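PDB 4N0L: predicted component of a thermophile-specific DNA repair system, contains a RAMP domain from Methanopyrus kandleri, which binds crRNA as the Csm3 component of a type III-A CRISPR system, has an RRM-like RAMP fold and holds a zinc ion. Local coordinates for residues 19-24 with 263-268; 61-66 with 75-80; 179-184 with 308-313. All coordinates share one frame; numbering follows the deposited sequence.

Contact 1: 19-24 with 263-268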
loop_
_atom_site.group_PDB
_atom_site.type_symbol
_atom_site.label_atom_id
_atom_site.label_comp_id
_atom_site.label_asym_id
_atom_site.label_seq_id
_atom_site.Cartn_x
_atom_site.Cartn_y
_atom_site.Cartn_z
ATOM N N GLY A 19 17.319 -13.293 -3.507
ATOM C CA GLY A 19 16.547 -14.216 -4.316
ATOM C C GLY A 19 15.493 -14.894 -3.467
ATOM O O GLY A 19 15.588 -14.892 -2.240
ATOM N N THR A 20 14.482 -15.472 -4.109
ATOM C CA THR A 20 13.419 -16.159 -3.380
ATOM C C THR A 20 13.006 -17.462 -4.049
ATOM O O THR A 20 13.244 -17.669 -5.238
ATOM C CB THR A 20 12.140 -15.288 -3.235
ATOM O OG1 THR A 20 11.554 -15.072 -4.524
ATOM C CG2 THR A 20 12.445 -13.947 -2.582
ATOM N N ARG A 21 12.385 -18.336 -3.265
ATOM C CA ARG A 21 11.671 -19.486 -3.806
ATOM C C ARG A 21 10.408 -19.013 -4.522
ATOM O O ARG A 21 10.016 -17.852 -4.400
ATOM C CB ARG A 21 11.325 -20.476 -2.686
ATOM C CG ARG A 21 10.085 -20.087 -1.879
ATOM C CD ARG A 21 9.507 -21.236 -1.049
ATOM N NE ARG A 21 9.195 -22.420 -1.845
ATOM C CZ ARG A 21 9.947 -23.516 -1.896
ATOM N NH1 ARG A 21 11.071 -23.590 -1.195
ATOM N NH2 ARG A 21 9.573 -24.539 -2.651
ATOM N N ILE A 22 9.785 -19.906 -5.283
ATOM C CA ILE A 22 8.536 -19.587 -5.961
ATOM C C ILE A 22 7.374 -20.324 -5.307
ATOM O O ILE A 22 7.318 -21.555 -5.334
ATOM C CB ILE A 22 8.595 -19.938 -7.457
ATOM C CG1 ILE A 22 9.705 -19.141 -8.143
ATOM C CG2 ILE A 22 7.256 -19.654 -8.123
ATOM C CD1 ILE A 22 9.927 -19.520 -9.591
ATOM N N GLY A 23 6.452 -19.574 -4.710
ATOM C CA GLY A 23 5.316 -20.179 -4.041
ATOM C C GLY A 23 5.717 -20.619 -2.647
ATOM O O GLY A 23 6.744 -20.180 -2.127
ATOM N N THR A 24 4.909 -21.476 -2.032
ATOM C CA THR A 24 5.248 -22.018 -0.723
ATOM C C THR A 24 5.028 -23.530 -0.767
ATOM O O THR A 24 5.381 -24.181 -1.750
ATOM C CB THR A 24 4.408 -21.371 0.400
ATOM O OG1 THR A 24 4.200 -19.984 0.113
ATOM C CG2 THR A 24 5.104 -21.504 1.757
ATOM N N ARG A 263 12.057 -14.235 10.658
ATOM C CA ARG A 263 12.446 -12.965 10.055
ATOM C C ARG A 263 11.700 -12.714 8.750
ATOM O O ARG A 263 10.935 -13.559 8.281
ATOM C CB ARG A 263 13.960 -12.926 9.810
ATOM C CG ARG A 263 14.463 -14.033 8.901
ATOM C CD ARG A 263 15.957 -14.308 9.059
ATOM N NE ARG A 263 16.797 -13.350 8.341
ATOM C CZ ARG A 263 17.835 -12.712 8.874
ATOM N NH1 ARG A 263 18.176 -12.930 10.136
ATOM N NH2 ARG A 263 18.539 -11.860 8.140
ATOM N N GLY A 264 11.918 -11.535 8.181
ATOM C CA GLY A 264 11.322 -11.177 6.911
ATOM C C GLY A 264 11.820 -12.051 5.781
ATOM O O GLY A 264 12.851 -12.714 5.899
ATOM N N TYR A 265 11.085 -12.048 4.677
ATOM C CA TYR A 265 11.438 -12.864 3.526
ATOM C C TYR A 265 11.183 -12.099 2.234
ATOM O O TYR A 265 10.108 -11.526 2.046
ATOM C CB TYR A 265 10.646 -14.173 3.539
ATOM C CG TYR A 265 11.066 -15.158 2.473
ATOM C CD1 TYR A 265 12.132 -16.023 2.685
ATOM C CD2 TYR A 265 10.394 -15.229 1.258
ATOM C CE1 TYR A 265 12.522 -16.927 1.716
ATOM C CE2 TYR A 265 10.776 -16.130 0.282
ATOM C CZ TYR A 265 11.841 -16.976 0.517
ATOM O OH TYR A 265 12.228 -17.877 -0.448
ATOM N N GLY A 266 12.175 -12.086 1.351
ATOM C CA GLY A 266 12.065 -11.364 0.097
ATOM C C GLY A 266 12.381 -9.889 0.252
ATOM O O GLY A 266 11.479 -9.054 0.320
ATOM N N ARG A 267 13.668 -9.567 0.301
ATOM C CA ARG A 267 14.106 -8.188 0.471
ATOM C C ARG A 267 13.949 -7.440 -0.850
ATOM O O ARG A 267 14.352 -7.941 -1.901
ATOM C CB ARG A 267 15.563 -8.138 0.946
ATOM C CG ARG A 267 15.858 -8.972 2.195
ATOM C CD ARG A 267 15.066 -8.512 3.415
ATOM N NE ARG A 267 15.168 -9.467 4.518
ATOM C CZ ARG A 267 14.621 -9.293 5.718
ATOM N NH1 ARG A 267 13.932 -8.192 5.985
ATOM N NH2 ARG A 267 14.768 -10.221 6.655
ATOM N N VAL A 268 13.359 -6.249 -0.808
ATOM C CA VAL A 268 13.054 -5.530 -2.043
ATOM C C VAL A 268 13.356 -4.041 -1.977
ATOM O O VAL A 268 13.443 -3.449 -0.900
ATOM C CB VAL A 268 11.561 -5.681 -2.449
ATOM C CG1 VAL A 268 11.211 -7.135 -2.740
ATOM C CG2 VAL A 268 10.646 -5.083 -1.380
#
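The phenol oxygen of Y265 meets the backbone of R21. R21 N donates to Y265 OH over 2.9 Å, and the N-H points almost straight at the oxygen (173°). The amide lies at the edge of the ring, near its plane. Y265 reaches it because CG stands anti to the backbone N (chi1 -173°), which carries the ring across to the strand at 20-21. R21 passes the ring at about a right angle. Its CG comes to 3.4 Å from Y265 OH, and beyond CG the chain leads away from the tyrosine. The aliphatic root of the arginine therefore does the touching, not its charge. T20 meets the same ring obliquely, with CB 3.9 Å from Y265 CE2. Its methyl sits next to the backbone N, and T20 CG2 rests 3.7 Å from CA of G266. T20 OG1 turns back to its own strand and bonds R21 O at 3.2 Å. The contact joins two short two-stranded sheets. T20 pairs with V218 of strand 217-218, while Y265 pairs with G258 of strand 258-259. N36 bonds R21 O and also touches Y265. Beyond the turn, the chain enters strand 268-278 of the central sheet.

Contact 2: 61-66 with 75-80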
loop_
_atom_site.group_PDB
_atom_site.type_symbol
_atom_site.label_atom_id
_atom_site.label_comp_id
_atom_site.label_asym_id
_atom_site.label_seq_id
_atom_site.Cartn_x
_atom_site.Cartn_y
_atom_site.Cartn_z
ATOM N N LEU A 61 1.890 -4.163 7.583
ATOM C CA LEU A 61 3.063 -3.548 8.200
ATOM C C LEU A 61 2.796 -2.112 8.644
ATOM O O LEU A 61 3.247 -1.692 9.711
ATOM C CB LEU A 61 4.252 -3.582 7.239
ATOM C CG LEU A 61 4.716 -4.973 6.808
ATOM C CD1 LEU A 61 5.841 -4.874 5.795
ATOM C CD2 LEU A 61 5.149 -5.782 8.021
ATOM N N PHE A 62 2.068 -1.359 7.824
ATOM C CA PHE A 62 1.734 0.019 8.168
ATOM C C PHE A 62 0.864 0.115 9.416
ATOM O O PHE A 62 1.080 0.984 10.259
ATOM C CB PHE A 62 1.027 0.725 7.012
ATOM C CG PHE A 62 0.607 2.129 7.340
ATOM C CD1 PHE A 62 1.554 3.130 7.492
ATOM C CD2 PHE A 62 -0.733 2.446 7.522
ATOM C CE1 PHE A 62 1.173 4.424 7.804
ATOM C CE2 PHE A 62 -1.120 3.738 7.835
ATOM C CZ PHE A 62 -0.165 4.727 7.977
ATOM N N GLU A 63 -0.132 -0.758 9.522
ATOM C CA GLU A 63 -1.055 -0.695 10.651
ATOM C C GLU A 63 -0.315 -0.958 11.963
ATOM O O GLU A 63 -0.593 -0.312 12.972
ATOM C CB GLU A 63 -2.226 -1.673 10.464
ATOM C CG GLU A 63 -1.908 -3.150 10.647
ATOM C CD GLU A 63 -3.118 -4.034 10.394
ATOM O OE1 GLU A 63 -4.245 -3.499 10.349
ATOM O OE2 GLU A 63 -2.948 -5.262 10.251
ATOM N N LEU A 64 0.648 -1.875 11.931
ATOM C CA LEU A 64 1.490 -2.152 13.093
ATOM C C LEU A 64 2.367 -0.956 13.441
ATOM O O LEU A 64 2.490 -0.583 14.606
ATOM C CB LEU A 64 2.365 -3.381 12.846
ATOM C CG LEU A 64 1.656 -4.732 12.889
ATOM C CD1 LEU A 64 2.636 -5.853 12.580
ATOM C CD2 LEU A 64 0.993 -4.946 14.244
ATOM N N ALA A 65 2.983 -0.369 12.421
ATOM C CA ALA A 65 3.846 0.792 12.613
ATOM C C ALA A 65 3.045 1.980 13.127
ATOM O O ALA A 65 3.507 2.721 13.992
ATOM C CB ALA A 65 4.555 1.152 11.319
ATOM N N TRP A 66 1.841 2.151 12.589
ATOM C CA TRP A 66 0.949 3.223 13.018
ATOM C C TRP A 66 0.580 3.045 14.483
ATOM O O TRP A 66 0.623 3.998 15.263
ATOM C CB TRP A 66 -0.313 3.253 12.151
ATOM C CG TRP A 66 -1.240 4.395 12.447
ATOM C CD1 TRP A 66 -2.501 4.314 12.966
ATOM C CD2 TRP A 66 -0.985 5.789 12.232
ATOM N NE1 TRP A 66 -3.044 5.569 13.090
ATOM C CE2 TRP A 66 -2.135 6.493 12.647
ATOM C CE3 TRP A 66 0.103 6.510 11.732
ATOM C CZ2 TRP A 66 -2.225 7.881 12.576
ATOM C CZ3 TRP A 66 0.011 7.890 11.663
ATOM C CH2 TRP A 66 -1.144 8.561 12.083
ATOM N N ASP A 75 -4.965 -4.244 22.138
ATOM C CA ASP A 75 -6.370 -4.492 22.458
ATOM C C ASP A 75 -7.263 -3.368 21.931
ATOM O O ASP A 75 -8.314 -3.621 21.349
ATOM C CB ASP A 75 -6.565 -4.652 23.967
ATOM C CG ASP A 75 -6.146 -6.022 24.469
ATOM O OD1 ASP A 75 -5.781 -6.881 23.638
ATOM O OD2 ASP A 75 -6.193 -6.242 25.698
ATOM N N VAL A 76 -6.834 -2.128 22.136
ATOM C CA VAL A 76 -7.574 -0.969 21.650
ATOM C C VAL A 76 -7.514 -0.861 20.126
ATOM O O VAL A 76 -8.525 -0.599 19.471
ATOM C CB VAL A 76 -7.036 0.342 22.275
ATOM C CG1 VAL A 76 -7.683 1.559 21.625
ATOM C CG2 VAL A 76 -7.265 0.347 23.778
ATOM N N PHE A 77 -6.328 -1.073 19.566
ATOM C CA PHE A 77 -6.119 -0.878 18.134
ATOM C C PHE A 77 -6.803 -1.947 17.279
ATOM O O PHE A 77 -7.380 -1.635 16.239
ATOM C CB PHE A 77 -4.621 -0.841 17.823
ATOM C CG PHE A 77 -4.307 -0.472 16.401
ATOM C CD1 PHE A 77 -4.482 0.828 15.955
ATOM C CD2 PHE A 77 -3.833 -1.423 15.512
ATOM C CE1 PHE A 77 -4.195 1.174 14.647
ATOM C CE2 PHE A 77 -3.540 -1.085 14.203
ATOM C CZ PHE A 77 -3.722 0.215 13.769
ATOM N N PHE A 78 -6.734 -3.203 17.711
ATOM C CA PHE A 78 -7.279 -4.302 16.917
ATOM C C PHE A 78 -8.645 -4.772 17.408
ATOM O O PHE A 78 -9.369 -5.458 16.679
ATOM C CB PHE A 78 -6.307 -5.482 16.901
ATOM C CG PHE A 78 -5.042 -5.218 16.129
ATOM C CD1 PHE A 78 -5.088 -4.971 14.765
ATOM C CD2 PHE A 78 -3.810 -5.221 16.764
ATOM C CE1 PHE A 78 -3.926 -4.726 14.049
ATOM C CE2 PHE A 78 -2.646 -4.982 16.053
ATOM C CZ PHE A 78 -2.704 -4.734 14.694
ATOM N N GLY A 79 -8.999 -4.395 18.634
ATOM C CA GLY A 79 -10.271 -4.779 19.222
ATOM C C GLY A 79 -10.545 -6.270 19.173
ATOM O O GLY A 79 -9.744 -7.076 19.648
ATOM N N ALA A 80 -11.671 -6.633 18.570
ATOM C CA ALA A 80 -12.093 -8.027 18.496
ATOM C C ALA A 80 -11.225 -8.849 17.543
ATOM O O ALA A 80 -11.321 -10.074 17.512
ATOM C CB ALA A 80 -13.556 -8.106 18.081
#
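The rings of F77 and F78 face helix 51-69 from the short helix 74-78; these are two consecutive helices of the RRM-like RAMP protein, joined by a short link beside the zinc site. One face of the F78 ring carries F77 CD2, 3.5 Å above its plane and over its centre. At the edge of F78, near the ring plane, lie the carboxylate carbon of E63 and the methyl CD2 of L64. The E63 carboxylate is almost perpendicular to this ring (87°), with CD 3.8 Å from F78 CE1. L64 CD2 touches F78 CZ at 3.7 Å. With chi1 at -173° the F77 ring swings away from its own N and out to helix 51-69. Its CE1 meets the edge of the W66 indole at CD1, 3.9 Å away. The polar ends are held from outside the pair. E63 OE1 takes the backbone N of the zinc ligand H86 and a salt bridge from R59, and W66 NE1 bonds W109 O. F77 also stacks on the H86 ring, and its carbonyl bonds H86 ND1. These contacts are consistent with E63 and F77 acting as second-shell residues of the zinc site. F77 CZ lies 3.3 Å from the carbonyl oxygen E63 O, which meets the ring obliquely.

Contact 3: 179-184 with 308-313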
loop_
_atom_site.group_PDB
_atom_site.type_symbol
_atom_site.label_atom_id
_atom_site.label_comp_id
_atom_site.label_asym_id
_atom_site.label_seq_id
_atom_site.Cartn_x
_atom_site.Cartn_y
_atom_site.Cartn_z
ATOM N N PRO A 179 7.721 -9.712 -14.127
ATOM C CA PRO A 179 9.129 -9.433 -14.432
ATOM C C PRO A 179 9.286 -8.582 -15.689
ATOM O O PRO A 179 8.549 -8.769 -16.657
ATOM C CB PRO A 179 9.733 -10.829 -14.630
ATOM C CG PRO A 179 8.577 -11.715 -14.943
ATOM C CD PRO A 179 7.411 -11.151 -14.192
ATOM N N THR A 180 10.220 -7.637 -15.653
ATOM C CA THR A 180 10.479 -6.772 -16.799
ATOM C C THR A 180 11.188 -7.560 -17.894
ATOM O O THR A 180 11.722 -8.639 -17.637
ATOM C CB THR A 180 11.334 -5.548 -16.412
ATOM O OG1 THR A 180 12.654 -5.974 -16.049
ATOM C CG2 THR A 180 10.706 -4.805 -15.240
ATOM N N THR A 181 11.170 -7.030 -19.114
ATOM C CA THR A 181 11.849 -7.665 -20.241
ATOM C C THR A 181 13.327 -7.901 -19.931
ATOM O O THR A 181 13.875 -8.957 -20.247
ATOM C CB THR A 181 11.720 -6.818 -21.523
ATOM O OG1 THR A 181 10.347 -6.776 -21.930
ATOM C CG2 THR A 181 12.555 -7.404 -22.649
ATOM N N TYR A 182 13.959 -6.916 -19.297
ATOM C CA TYR A 182 15.342 -7.046 -18.847
ATOM C C TYR A 182 15.505 -8.236 -17.903
ATOM O O TYR A 182 16.485 -8.970 -17.978
ATOM C CB TYR A 182 15.808 -5.761 -18.159
ATOM C CG TYR A 182 17.060 -5.928 -17.323
ATOM C CD1 TYR A 182 18.316 -5.950 -17.918
ATOM C CD2 TYR A 182 16.989 -6.053 -15.940
ATOM C CE1 TYR A 182 19.464 -6.099 -17.161
ATOM C CE2 TYR A 182 18.133 -6.200 -15.174
ATOM C CZ TYR A 182 19.367 -6.225 -15.789
ATOM O OH TYR A 182 20.510 -6.373 -15.034
ATOM N N THR A 183 14.541 -8.414 -17.008
ATOM C CA THR A 183 14.602 -9.491 -16.030
ATOM C C THR A 183 14.494 -10.856 -16.716
ATOM O O THR A 183 15.172 -11.810 -16.330
ATOM C CB THR A 183 13.495 -9.331 -14.965
ATOM O OG1 THR A 183 13.757 -8.160 -14.183
ATOM C CG2 THR A 183 13.440 -10.534 -14.042
ATOM N N VAL A 184 13.658 -10.939 -17.747
ATOM C CA VAL A 184 13.473 -12.184 -18.489
ATOM C C VAL A 184 14.644 -12.471 -19.431
ATOM O O VAL A 184 15.163 -13.588 -19.470
ATOM C CB VAL A 184 12.167 -12.161 -19.306
ATOM C CG1 VAL A 184 12.046 -13.417 -20.159
ATOM C CG2 VAL A 184 10.967 -12.024 -18.381
ATOM N N LEU A 308 10.671 0.881 -17.405
ATOM C CA LEU A 308 10.292 1.999 -18.262
ATOM C C LEU A 308 10.454 1.675 -19.745
ATOM O O LEU A 308 9.703 2.183 -20.577
ATOM C CB LEU A 308 11.103 3.245 -17.904
ATOM C CG LEU A 308 10.894 3.781 -16.483
ATOM C CD1 LEU A 308 11.568 5.133 -16.307
ATOM C CD2 LEU A 308 9.414 3.861 -16.114
ATOM N N SER A 309 11.417 0.819 -20.074
ATOM C CA SER A 309 11.661 0.457 -21.469
ATOM C C SER A 309 10.571 -0.450 -22.035
ATOM O O SER A 309 10.438 -0.582 -23.251
ATOM C CB SER A 309 13.024 -0.227 -21.615
ATOM O OG SER A 309 14.087 0.666 -21.327
ATOM N N ASP A 310 9.789 -1.066 -21.155
ATOM C CA ASP A 310 8.721 -1.966 -21.580
ATOM C C ASP A 310 7.408 -1.226 -21.806
ATOM O O ASP A 310 6.435 -1.809 -22.280
ATOM C CB ASP A 310 8.508 -3.076 -20.549
ATOM C CG ASP A 310 9.752 -3.909 -20.320
ATOM O OD1 ASP A 310 10.688 -3.818 -21.140
ATOM O OD2 ASP A 310 9.791 -4.663 -19.324
ATOM N N LEU A 311 7.409 0.043 -21.430
ATOM C CA LEU A 311 6.217 0.864 -21.435
ATOM C C LEU A 311 6.135 1.802 -22.621
ATOM O O LEU A 311 7.110 2.406 -23.028
ATOM C CB LEU A 311 6.155 1.697 -20.159
ATOM C CG LEU A 311 5.366 1.145 -18.981
ATOM C CD1 LEU A 311 5.355 -0.365 -19.007
ATOM C CD2 LEU A 311 5.923 1.662 -17.673
ATOM N N GLU A 312 4.933 1.918 -23.155
ATOM C CA GLU A 312 4.591 2.978 -24.073
ATOM C C GLU A 312 4.179 4.158 -23.203
ATOM O O GLU A 312 3.740 3.977 -22.079
ATOM C CB GLU A 312 3.451 2.529 -24.976
ATOM C CG GLU A 312 3.627 2.871 -26.444
ATOM C CD GLU A 312 4.924 2.363 -27.041
ATOM O OE1 GLU A 312 4.923 1.261 -27.617
ATOM O OE2 GLU A 312 5.944 3.073 -26.955
ATOM N N ALA A 313 4.347 5.367 -23.701
ATOM C CA ALA A 313 4.051 6.537 -22.893
ATOM C C ALA A 313 2.558 6.727 -22.662
ATOM O O ALA A 313 1.744 6.443 -23.523
ATOM C CB ALA A 313 4.658 7.777 -23.514
HETATM O O HOH W 1 13.188 -4.213 -19.106
#
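T181 N, at the start of helix 181-191, donates to D310 OD2 over 2.7 Å, nearly straight at 173°. The amide approaches on the syn side of OD2 and lies 23° out of the carboxylate plane. T181 OG1 adds a weak second hold, to D310 OD1 at 3.1 Å. The T181 hydroxyl stands beside its own backbone N (chi1 -66°), so amide and hydroxyl both reach the one carboxylate. T181 CB is also close, 3.2 Å from D310 OD1. On the other side, the CB of D310 points toward the helix. A water extends the grip by one residue: it accepts from Y182 N at 2.8 Å and can donate to D310 OD1 at 3.2 Å, although other acceptors compete for its protons. T180 meets D310 through carbon, with CB 3.4 Å from D310 OD2. Its hydroxyl bonds T306 OG1, in the same loop that carries D310.

The charge of D310 lies at the N-terminal end of the helix, where it would probably be stabilised by the helix dipole and the amides there. T180 also pairs through its backbone with R223 of strand 223-231. L308 and L311 pack on V11 of strand 7-16, so the loop is tied to the central sheet as well. The arrangement is a helix N-terminus with T180 at the N-cap, to which the 308-313 loop adds a carboxylate that bonds the first amide, T181 N, directly and the next, Y182 N, through a water.

In the fold
From the N terminus, strand 7-16 of the central sheet leads into 19-24, the first half of contact 1. Its partner, 263-268, comes 239 residues later and runs into strand 268-278, so contact 1 closes a long loop. Contact 2 falls wholly within that loop and closes a short one, between helices 51-69 and 74-78 beside the zinc site. Contact 3 opens later, at 179-184, and ends at 308-313, beyond the close of contact 1. Contacts 1 and 3 therefore cross along the chain. Contact 3 links helix 181-191 to the loop before strand 314-316. Contacts 2 and 3 lie on opposite sides of the chain's centre, with centres about 37 Å apart.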